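Local coordinates for protein PfkB (Polaromonas sp. JS666, PDB 4DU5) that probably phosphorylates a sugar or related small molecule at the expense of ATP, as a member of the pfkB family of carbohydrate kinases, at residues 78-82 and 136-140; 112-116 and 128-132; 268-272 and 305-310. One frame throughout, in Å; residues are numbered along the deposited sequence.

The three contacts sample the two parts of a pfkB-type kinase fold: a large alpha/beta domain and a small beta-sheet lid. Interaction 1 ties a strand of the central sheet to a loop that follows the lid; interaction 2 is the hairpin within the lid. Their centres are about 14 Å apart, and a probable, weak hydrogen bond joins them, Gly82 N to Thr112 OG1 at 3.1 Å. Interaction 3 lies across the chain's centre, about 34 Å from interaction 1 and about 32 Å from interaction 2 between centres, on edge strand 265-269, at the far side of the same central sheet. In relatives the substrate cleft lies between lid and large domain, so interactions 1 and 2 are probably nearer to it than interaction 3.

Interaction 1 (78-82 and 136-140); sequences ASRLG and AASHM
Two bent side chains bring the partners together: Arg80 sets off with CG anti to its carbonyl carbon (chi1 -57°) and Met140, a selenomethionine, turns at its last torsion (chi3 75°). The first choice lays the Arg80 methylenes against the turn of 136-140, and the second folds the Met140 tip back onto the strand. The two side chains run past each other in opposite directions, their CG atoms 3.4 Å apart, Arg80 CG to Met140 CG. Beyond that meeting, Met140 SE and CE reach the backbone of the strand, where CE lies 3.6 Å from Ser79 CA and also borders Ala78 O. Ala136 fills the other flank of Arg80, with Arg80 CB and Ala136 CB 3.7 Å apart, while Ala137 CB sits near Ser79 OG.

No direct hydrogen bond crosses the contact. A water does the joining, donating to Arg80 O at 2.7 Å and accepting from Ala137 N at 3.0 Å. The turn keeps its own shape through His139 N, bonded to Ala136 O at 2.9 Å. It is a compact example of how an arginine can serve two purposes, its aliphatic stem packing while its head is held elsewhere: NE donates to Gln110, and NH1 and NH2 form salt bridges with Asp144 and Asp107. Three partners should fix the rotation of the guanidinium and probably compensate its charge beside a largely buried interface. Ser79 OG is hydrogen-bonded to Gly33 O.

The strand 75-81 lies between strands 100-106 and 27-32 in the central sheet of the kinase fold. Leu81 leans away from the turn onto helix 85-95, whereas Met140 also packs on Phe32, at the end of strand 27-32.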
ATOM      1  N   ALA A  78      -1.152  14.809  16.990  1.00 29.18           N
ATOM      2  CA  ALA A  78      -2.294  15.099  16.149  1.00 29.40           C
ATOM      3  C   ALA A  78      -2.056  14.591  14.725  1.00 29.83           C
ATOM      4  O   ALA A  78      -1.034  14.910  14.102  1.00 30.54           O
ATOM      5  CB  ALA A  78      -2.552  16.569  16.135  1.00 29.44           C
ATOM      6  N   SER A  79      -2.990  13.803  14.204  1.00 29.76           N
ATOM      7  CA  SER A  79      -2.849  13.226  12.863  1.00 29.96           C
ATOM      8  C   SER A  79      -4.189  12.663  12.292  1.00 30.75           C
ATOM      9  O   SER A  79      -5.246  12.681  12.958  1.00 31.39           O
ATOM     10  CB  SER A  79      -1.750  12.153  12.870  1.00 29.30           C
ATOM     11  OG  SER A  79      -1.110  12.038  11.621  1.00 28.65           O
ATOM     12  N   ARG A  80      -4.142  12.184  11.050  1.00 30.84           N
ATOM     13  CA  ARG A  80      -5.250  11.438  10.473  1.00 30.49           C
ATOM     14  C   ARG A  80      -4.665  10.109  10.081  1.00 29.81           C
ATOM     15  O   ARG A  80      -3.481  10.037   9.766  1.00 29.77           O
ATOM     16  CB  ARG A  80      -5.798  12.124   9.206  1.00 31.00           C
ATOM     17  CG  ARG A  80      -6.275  13.578   9.344  1.00 30.58           C
ATOM     18  CD  ARG A  80      -7.061  13.966   8.097  1.00 30.98           C
ATOM     19  NE  ARG A  80      -8.366  13.320   8.165  1.00 33.58           N
ATOM     20  CZ  ARG A  80      -9.455  13.898   8.667  1.00 33.39           C
ATOM     21  NH1 ARG A  80      -9.410  15.148   9.087  1.00 33.69           N
ATOM     22  NH2 ARG A  80     -10.584  13.230   8.746  1.00 33.84           N
ATOM     23  N   LEU A  81      -5.502   9.075  10.100  1.00 29.27           N
ATOM     24  CA  LEU A  81      -5.172   7.740   9.612  1.00 28.92           C
ATOM     25  C   LEU A  81      -6.436   7.117   9.028  1.00 29.27           C
ATOM     26  O   LEU A  81      -7.542   7.482   9.416  1.00 29.47           O
ATOM     27  CB  LEU A  81      -4.755   6.853  10.785  1.00 29.16           C
ATOM     28  CG  LEU A  81      -3.513   7.155  11.624  1.00 27.96           C
ATOM     29  CD1 LEU A  81      -3.559   6.324  12.889  1.00 25.04           C
ATOM     30  CD2 LEU A  81      -2.248   6.874  10.776  1.00 24.42           C
ATOM     31  N   GLY A  82      -6.289   6.142   8.137  1.00 28.99           N
ATOM     32  CA  GLY A  82      -7.413   5.312   7.777  1.00 28.69           C
ATOM     33  C   GLY A  82      -7.824   4.425   8.947  1.00 29.50           C
ATOM     34  O   GLY A  82      -7.155   4.387  10.000  1.00 29.49           O
ATOM     35  N   ALA A 136      -4.505   9.933   4.390  1.00 31.12           N
ATOM     36  CA  ALA A 136      -5.418  10.618   5.290  1.00 31.72           C
ATOM     37  C   ALA A 136      -4.737  11.849   5.872  1.00 32.76           C
ATOM     38  O   ALA A 136      -5.238  12.948   5.741  1.00 33.01           O
ATOM     39  CB  ALA A 136      -5.896   9.679   6.383  1.00 31.52           C
ATOM     40  N   ALA A 137      -3.574  11.656   6.486  1.00 34.14           N
ATOM     41  CA  ALA A 137      -2.742  12.759   6.972  1.00 34.96           C
ATOM     42  C   ALA A 137      -2.476  13.864   5.958  1.00 35.43           C
ATOM     43  O   ALA A 137      -2.399  15.014   6.347  1.00 36.13           O
ATOM     44  CB  ALA A 137      -1.423  12.232   7.516  1.00 34.76           C
ATOM     45  N   SER A 138      -2.327  13.560   4.673  1.00 36.21           N
ATOM     46  CA  SER A 138      -2.071  14.666   3.737  1.00 37.60           C
ATOM     47  C   SER A 138      -3.272  15.594   3.625  1.00 39.13           C
ATOM     48  O   SER A 138      -3.145  16.744   3.217  1.00 39.84           O
ATOM     49  CB  SER A 138      -1.562  14.211   2.360  1.00 36.90           C
ATOM     50  OG  SER A 138      -2.580  13.694   1.540  1.00 36.28           O
ATOM     51  N   HIS A 139      -4.436  15.104   4.031  1.00 40.82           N
ATOM     52  CA  HIS A 139      -5.644  15.903   3.979  1.00 42.73           C
ATOM     53  C   HIS A 139      -5.805  16.924   5.108  1.00 43.68           C
ATOM     54  O   HIS A 139      -6.758  17.689   5.088  1.00 44.15           O
ATOM     55  CB  HIS A 139      -6.876  14.999   3.871  1.00 43.13           C
ATOM     56  CG  HIS A 139      -7.017  14.361   2.530  1.00 44.79           C
ATOM     57  ND1 HIS A 139      -7.710  14.953   1.496  1.00 46.96           N
ATOM     58  CD2 HIS A 139      -6.504  13.212   2.033  1.00 46.62           C
ATOM     59  CE1 HIS A 139      -7.633  14.185   0.423  1.00 48.81           C
ATOM     60  NE2 HIS A 139      -6.905  13.123   0.723  1.00 48.91           N
HETATM   61  N   MSE A 140      -4.894  16.959   6.075  1.00 44.94           N
HETATM   62  CA  MSE A 140      -5.031  17.909   7.195  1.00 46.79           C
HETATM   63  C   MSE A 140      -4.851  19.360   6.761  1.00 46.44           C
HETATM   64  O   MSE A 140      -4.098  19.645   5.823  1.00 46.57           O
HETATM   65  CB  MSE A 140      -4.043  17.598   8.314  1.00 47.63           C
HETATM   66  CG  MSE A 140      -4.089  16.178   8.766  1.00 52.90           C
HETATM   67 SE   MSE A 140      -2.590  15.666   9.921  1.00 68.18          SE
HETATM   68  CE  MSE A 140      -3.160  16.586  11.580  1.00 61.48           C
TER
HETATM   69  O   HOH W   1      -2.480   9.027   7.436  1.00 14.14           O

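Interaction 2 (112-116 and 128-132); sequences TGFQF and VEYHR
Gly113 CA approaches His131 O in a CA-H...O contact at the start of an antiparallel beta hairpin, part of the four-stranded lid sheet of this pfkB-family fold. The pairing proper begins with Phe114 and His131, a hydrogen-bonded pair, Phe114 N to His131 O at 3.2 Å and His131 N to Phe114 O at 2.8 Å. With CG set between its backbone N and carbonyl carbon (chi1 72°), the Phe114 ring swings over to His131 in an offset stack, planes 21° apart and centroids 4.6 Å apart, and His131 CB stands over its face. Phe114 of the second subunit also meets this ring, placing the hairpin at the dimer interface.

Gln115 points to the reverse face, beside Tyr130: its OE1 comes 3.5 Å from Tyr130 CE1, the amide nearly perpendicular to the ring. Phe116 returns to the face of Phe114 and His131 and pairs with Glu129, Phe116 N to Glu129 O and Glu129 N to Phe116 O, each 2.8 Å. Its ring meets the His131 imidazole rim to rim, at 90°. Glu129 OE1 is gripped twice, by Ser85 OG of the second subunit and by His131 NE2, 3.0 Å away and above the carboxylate plane.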
ATOM      1  N   THR A 112      -4.258   5.023   4.852  1.00 30.84           N
ATOM      2  CA  THR A 112      -3.044   5.118   5.683  1.00 29.93           C
ATOM      3  C   THR A 112      -1.789   4.978   4.837  1.00 28.97           C
ATOM      4  O   THR A 112      -1.703   4.074   4.010  1.00 29.18           O
ATOM      5  CB  THR A 112      -2.952   3.996   6.744  1.00 29.99           C
ATOM      6  OG1 THR A 112      -4.077   4.060   7.630  1.00 31.88           O
ATOM      7  CG2 THR A 112      -1.696   4.143   7.559  1.00 29.01           C
ATOM      8  N   GLY A 113      -0.815   5.850   5.067  1.00 27.92           N
ATOM      9  CA  GLY A 113       0.466   5.765   4.395  1.00 27.22           C
ATOM     10  C   GLY A 113       1.325   4.606   4.843  1.00 26.92           C
ATOM     11  O   GLY A 113       1.125   4.048   5.911  1.00 26.26           O
ATOM     12  N   PHE A 114       2.279   4.222   4.005  1.00 27.42           N
ATOM     13  CA  PHE A 114       3.197   3.143   4.361  1.00 27.96           C
ATOM     14  C   PHE A 114       4.496   3.241   3.602  1.00 27.79           C
ATOM     15  O   PHE A 114       4.577   3.958   2.630  1.00 27.92           O
ATOM     16  CB  PHE A 114       2.544   1.759   4.227  1.00 27.93           C
ATOM     17  CG  PHE A 114       2.323   1.311   2.832  1.00 29.31           C
ATOM     18  CD1 PHE A 114       1.240   1.796   2.085  1.00 32.79           C
ATOM     19  CD2 PHE A 114       3.159   0.358   2.265  1.00 29.72           C
ATOM     20  CE1 PHE A 114       1.011   1.360   0.752  1.00 32.90           C
ATOM     21  CE2 PHE A 114       2.957  -0.078   0.953  1.00 30.41           C
ATOM     22  CZ  PHE A 114       1.880   0.425   0.190  1.00 31.92           C
ATOM     23  N   GLN A 115       5.527   2.560   4.074  1.00 28.35           N
ATOM     24  CA  GLN A 115       6.780   2.551   3.336  1.00 29.15           C
ATOM     25  C   GLN A 115       7.482   1.184   3.370  1.00 29.72           C
ATOM     26  O   GLN A 115       7.162   0.324   4.188  1.00 29.65           O
ATOM     27  CB  GLN A 115       7.699   3.700   3.792  1.00 28.32           C
ATOM     28  CG  GLN A 115       8.211   3.479   5.154  1.00 29.36           C
ATOM     29  CD  GLN A 115       8.854   4.687   5.767  1.00 29.59           C
ATOM     30  OE1 GLN A 115       8.280   5.779   5.783  1.00 27.44           O
ATOM     31  NE2 GLN A 115      10.032   4.481   6.354  1.00 30.07           N
ATOM     32  N   PHE A 116       8.422   1.000   2.449  1.00 30.75           N
ATOM     33  CA  PHE A 116       9.297  -0.167   2.415  1.00 31.48           C
ATOM     34  C   PHE A 116      10.752   0.297   2.603  1.00 33.44           C
ATOM     35  O   PHE A 116      11.205   1.266   1.963  1.00 32.99           O
ATOM     36  CB  PHE A 116       9.187  -0.892   1.053  1.00 30.62           C
ATOM     37  CG  PHE A 116       7.903  -1.634   0.839  1.00 27.92           C
ATOM     38  CD1 PHE A 116       7.667  -2.853   1.484  1.00 27.31           C
ATOM     39  CD2 PHE A 116       6.932  -1.135  -0.040  1.00 25.66           C
ATOM     40  CE1 PHE A 116       6.452  -3.554   1.292  1.00 26.13           C
ATOM     41  CE2 PHE A 116       5.740  -1.816  -0.264  1.00 22.80           C
ATOM     42  CZ  PHE A 116       5.488  -3.026   0.422  1.00 25.51           C
ATOM     43  N   VAL A 128      14.505   3.874   1.122  1.00 45.26           N
ATOM     44  CA  VAL A 128      13.088   3.842   1.435  1.00 44.23           C
ATOM     45  C   VAL A 128      12.278   4.023   0.164  1.00 42.58           C
ATOM     46  O   VAL A 128      12.666   4.792  -0.712  1.00 42.67           O
ATOM     47  CB  VAL A 128      12.703   4.939   2.427  1.00 44.70           C
ATOM     48  CG1 VAL A 128      12.665   4.377   3.843  1.00 45.69           C
ATOM     49  CG2 VAL A 128      13.686   6.129   2.318  1.00 46.13           C
ATOM     50  N   GLU A 129      11.192   3.263   0.049  1.00 40.44           N
ATOM     51  CA  GLU A 129      10.199   3.488  -0.976  1.00 38.84           C
ATOM     52  C   GLU A 129       8.964   3.912  -0.212  1.00 37.92           C
ATOM     53  O   GLU A 129       8.459   3.163   0.628  1.00 37.15           O
ATOM     54  CB  GLU A 129       9.926   2.223  -1.786  1.00 38.77           C
ATOM     55  CG  GLU A 129       8.942   2.406  -2.931  1.00 38.34           C
ATOM     56  CD  GLU A 129       8.683   1.104  -3.682  1.00 40.08           C
ATOM     57  OE1 GLU A 129       7.934   0.253  -3.152  1.00 38.59           O
ATOM     58  OE2 GLU A 129       9.206   0.937  -4.816  1.00 41.60           O
ATOM     59  N   TYR A 130       8.507   5.124  -0.497  1.00 36.83           N
ATOM     60  CA  TYR A 130       7.416   5.737   0.229  1.00 36.26           C
ATOM     61  C   TYR A 130       6.115   5.594  -0.539  1.00 35.74           C
ATOM     62  O   TYR A 130       6.079   5.802  -1.752  1.00 35.33           O
ATOM     63  CB  TYR A 130       7.682   7.233   0.382  1.00 36.61           C
ATOM     64  CG  TYR A 130       8.809   7.641   1.297  1.00 36.89           C
ATOM     65  CD1 TYR A 130       8.619   7.703   2.683  1.00 38.61           C
ATOM     66  CD2 TYR A 130      10.030   8.042   0.776  1.00 36.67           C
ATOM     67  CE1 TYR A 130       9.631   8.122   3.530  1.00 40.68           C
ATOM     68  CE2 TYR A 130      11.054   8.461   1.604  1.00 39.28           C
ATOM     69  CZ  TYR A 130      10.864   8.497   2.990  1.00 41.35           C
ATOM     70  OH  TYR A 130      11.898   8.904   3.832  1.00 40.70           O
ATOM     71  N   HIS A 131       5.035   5.273   0.167  1.00 35.22           N
ATOM     72  CA  HIS A 131       3.699   5.256  -0.444  1.00 34.46           C
ATOM     73  C   HIS A 131       2.772   6.123   0.370  1.00 34.02           C
ATOM     74  O   HIS A 131       1.989   5.642   1.186  1.00 33.93           O
ATOM     75  CB  HIS A 131       3.156   3.847  -0.506  1.00 34.28           C
ATOM     76  CG  HIS A 131       3.948   2.933  -1.383  1.00 34.58           C
ATOM     77  ND1 HIS A 131       3.871   2.977  -2.756  1.00 34.68           N
ATOM     78  CD2 HIS A 131       4.822   1.944  -1.080  1.00 33.97           C
ATOM     79  CE1 HIS A 131       4.671   2.055  -3.263  1.00 35.93           C
ATOM     80  NE2 HIS A 131       5.259   1.414  -2.268  1.00 34.64           N
ATOM     81  N   ARG A 132       2.856   7.414   0.157  1.00 33.79           N
ATOM     82  CA  ARG A 132       2.146   8.296   1.051  1.00 34.43           C
ATOM     83  C   ARG A 132       1.315   9.337   0.343  1.00 34.02           C
ATOM     84  O   ARG A 132       0.742  10.185   0.992  1.00 33.93           O
ATOM     85  CB  ARG A 132       3.129   8.992   2.004  1.00 34.83           C
ATOM     86  CG  ARG A 132       4.065   9.972   1.315  1.00 36.14           C
ATOM     87  CD  ARG A 132       4.398  11.099   2.232  1.00 39.44           C
ATOM     88  NE  ARG A 132       5.716  10.887   2.805  1.00 43.78           N
ATOM     89  CZ  ARG A 132       6.079  11.213   4.047  1.00 45.25           C
ATOM     90  NH1 ARG A 132       5.214  11.755   4.918  1.00 41.73           N
ATOM     91  NH2 ARG A 132       7.336  10.962   4.410  1.00 46.74           N
TER

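Interaction 3 (268-272 and 305-310); sequences RVAGF and VKRGAW
Phe272 meets Trp310 face to edge: the tryptophan's five-membered ring turns its edge toward the phenylalanine face, the planes 65° apart and the centroids 5.1 Å apart. Trp310 CB stands over that same ring, 4.0 Å from its centroid, while Trp310 CD1 lies 3.9 Å from Phe272 CE2. With CG anti to the backbone N (chi1 -179°), the indole is swung so that its CD1 edge faces Phe272. A serine in place of Phe272 would remove the ring that Trp310 CB and CD1 rest on, which would probably open a gap beside Ala309 and leave the indole freer to turn.

Further back along the segment, Gly271 CA lies 4.1 Å from Ala309 CB; at its positive phi (82°) a CB would collide with the preceding carbonyl oxygen. Val269 straddles the helix surface, CG1 to Lys306 CB at 3.7 Å and CG2 to Val305 CB at 4.0 Å.

Outside this shell, Val269 is hydrogen-bonded through its backbone to Ala258 of strand 258-262, and Val305 packs on Phe287 of helix 283-296. Helix 301-316 therefore lies against the edge strand 265-269 and the loop leaving it, the helix-on-sheet layering of the large alpha/beta domain of pfkB kinases.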
ATOM      1  N   ARG A 268      30.134  25.366  22.527  1.00 34.74           N
ATOM      2  CA  ARG A 268      30.187  24.105  21.798  1.00 35.84           C
ATOM      3  C   ARG A 268      30.048  23.008  22.814  1.00 36.50           C
ATOM      4  O   ARG A 268      30.417  23.178  23.976  1.00 36.31           O
ATOM      5  CB  ARG A 268      31.481  23.926  21.004  1.00 35.34           C
ATOM      6  CG  ARG A 268      31.896  25.158  20.273  1.00 36.94           C
ATOM      7  CD  ARG A 268      32.545  24.853  18.942  1.00 39.05           C
ATOM      8  NE  ARG A 268      32.482  26.021  18.056  1.00 39.92           N
ATOM      9  CZ  ARG A 268      32.441  25.964  16.721  1.00 40.94           C
ATOM     10  NH1 ARG A 268      32.462  24.784  16.102  1.00 40.11           N
ATOM     11  NH2 ARG A 268      32.370  27.086  16.000  1.00 39.57           N
ATOM     12  N   VAL A 269      29.467  21.903  22.378  1.00 37.52           N
ATOM     13  CA  VAL A 269      29.427  20.708  23.178  1.00 38.80           C
ATOM     14  C   VAL A 269      30.085  19.564  22.406  1.00 40.21           C
ATOM     15  O   VAL A 269      29.811  19.357  21.220  1.00 40.12           O
ATOM     16  CB  VAL A 269      28.002  20.390  23.609  1.00 38.85           C
ATOM     17  CG1 VAL A 269      27.915  18.994  24.290  1.00 37.76           C
ATOM     18  CG2 VAL A 269      27.484  21.527  24.502  1.00 37.64           C
ATOM     19  N   ALA A 270      30.968  18.845  23.099  1.00 42.02           N
ATOM     20  CA  ALA A 270      31.795  17.795  22.502  1.00 43.74           C
ATOM     21  C   ALA A 270      31.024  16.755  21.660  1.00 44.65           C
ATOM     22  O   ALA A 270      31.320  16.550  20.466  1.00 45.20           O
ATOM     23  CB  ALA A 270      32.652  17.110  23.586  1.00 43.82           C
ATOM     24  N   GLY A 271      30.045  16.097  22.252  1.00 44.91           N
ATOM     25  CA  GLY A 271      29.395  15.054  21.494  1.00 46.66           C
ATOM     26  C   GLY A 271      30.203  13.774  21.565  1.00 47.67           C
ATOM     27  O   GLY A 271      31.434  13.803  21.580  1.00 47.78           O
ATOM     28  N   PHE A 272      29.488  12.650  21.585  1.00 48.63           N
ATOM     29  CA  PHE A 272      30.013  11.343  21.999  1.00 49.17           C
ATOM     30  C   PHE A 272      30.490  10.512  20.798  1.00 50.31           C
ATOM     31  O   PHE A 272      30.326  10.928  19.640  1.00 50.83           O
ATOM     32  CB  PHE A 272      28.931  10.585  22.791  1.00 48.31           C
ATOM     33  CG  PHE A 272      28.428  11.320  24.017  1.00 46.32           C
ATOM     34  CD1 PHE A 272      27.744  12.536  23.898  1.00 43.39           C
ATOM     35  CD2 PHE A 272      28.605  10.768  25.295  1.00 44.21           C
ATOM     36  CE1 PHE A 272      27.273  13.203  25.021  1.00 42.03           C
ATOM     37  CE2 PHE A 272      28.145  11.422  26.431  1.00 42.58           C
ATOM     38  CZ  PHE A 272      27.472  12.646  26.298  1.00 43.00           C
ATOM     39  N   VAL A 305      22.016  20.374  25.323  1.00 23.37           N
ATOM     40  CA  VAL A 305      22.684  19.972  24.080  1.00 21.50           C
ATOM     41  C   VAL A 305      23.455  18.670  24.259  1.00 20.79           C
ATOM     42  O   VAL A 305      23.537  17.872  23.335  1.00 19.20           O
ATOM     43  CB  VAL A 305      23.614  21.058  23.556  1.00 21.35           C
ATOM     44  CG1 VAL A 305      24.103  20.711  22.183  1.00 19.49           C
ATOM     45  CG2 VAL A 305      22.889  22.366  23.538  1.00 20.76           C
ATOM     46  N   LYS A 306      24.004  18.439  25.449  1.00 21.01           N
ATOM     47  CA  LYS A 306      24.742  17.201  25.623  1.00 21.93           C
ATOM     48  C   LYS A 306      23.783  16.037  25.744  1.00 21.51           C
ATOM     49  O   LYS A 306      24.048  14.967  25.180  1.00 19.95           O
ATOM     50  CB  LYS A 306      25.782  17.233  26.751  1.00 22.68           C
ATOM     51  CG  LYS A 306      25.247  17.077  28.149  1.00 25.56           C
ATOM     52  CD  LYS A 306      26.026  16.069  28.954  1.00 28.23           C
ATOM     53  CE  LYS A 306      27.513  16.260  28.792  1.00 31.45           C
ATOM     54  NZ  LYS A 306      28.200  15.514  29.900  1.00 35.78           N
ATOM     55  N   ARG A 307      22.649  16.251  26.419  1.00 21.89           N
ATOM     56  CA  ARG A 307      21.613  15.208  26.367  1.00 22.72           C
ATOM     57  C   ARG A 307      21.244  14.918  24.897  1.00 23.54           C
ATOM     58  O   ARG A 307      21.375  13.779  24.428  1.00 23.65           O
ATOM     59  CB  ARG A 307      20.372  15.527  27.190  1.00 22.31           C
ATOM     60  CG  ARG A 307      19.378  14.355  27.167  1.00 22.39           C
ATOM     61  CD  ARG A 307      18.065  14.689  27.758  1.00 21.92           C
ATOM     62  NE  ARG A 307      18.180  15.005  29.174  1.00 25.73           N
ATOM     63  CZ  ARG A 307      17.183  15.472  29.929  1.00 27.71           C
ATOM     64  NH1 ARG A 307      15.990  15.718  29.407  1.00 29.18           N
ATOM     65  NH2 ARG A 307      17.373  15.698  31.212  1.00 26.94           N
ATOM     66  N   GLY A 308      20.821  15.958  24.178  1.00 24.10           N
ATOM     67  CA  GLY A 308      20.588  15.863  22.748  1.00 25.03           C
ATOM     68  C   GLY A 308      21.674  15.052  22.089  1.00 26.00           C
ATOM     69  O   GLY A 308      21.396  14.061  21.378  1.00 25.98           O
ATOM     70  N   ALA A 309      22.915  15.456  22.349  1.00 26.76           N
ATOM     71  CA  ALA A 309      24.062  14.798  21.745  1.00 27.56           C
ATOM     72  C   ALA A 309      24.201  13.332  22.175  1.00 27.97           C
ATOM     73  O   ALA A 309      24.440  12.485  21.326  1.00 28.33           O
ATOM     74  CB  ALA A 309      25.373  15.603  21.983  1.00 27.57           C
ATOM     75  N   TRP A 310      24.024  13.009  23.464  1.00 28.79           N
ATOM     76  CA  TRP A 310      24.075  11.585  23.884  1.00 29.09           C
ATOM     77  C   TRP A 310      23.033  10.744  23.134  1.00 29.55           C
ATOM     78  O   TRP A 310      23.377   9.742  22.530  1.00 29.56           O
ATOM     79  CB  TRP A 310      23.973  11.387  25.417  1.00 28.92           C
ATOM     80  CG  TRP A 310      24.045   9.930  25.847  1.00 28.95           C
ATOM     81  CD1 TRP A 310      25.150   9.090  25.779  1.00 30.28           C
ATOM     82  CD2 TRP A 310      22.972   9.127  26.361  1.00 28.78           C
ATOM     83  NE1 TRP A 310      24.815   7.822  26.223  1.00 29.56           N
ATOM     84  CE2 TRP A 310      23.491   7.816  26.583  1.00 28.24           C
ATOM     85  CE3 TRP A 310      21.620   9.382  26.654  1.00 28.83           C
ATOM     86  CZ2 TRP A 310      22.711   6.777  27.100  1.00 26.62           C
ATOM     87  CZ3 TRP A 310      20.838   8.332  27.174  1.00 28.83           C
ATOM     88  CH2 TRP A 310      21.393   7.047  27.390  1.00 26.81           C
TER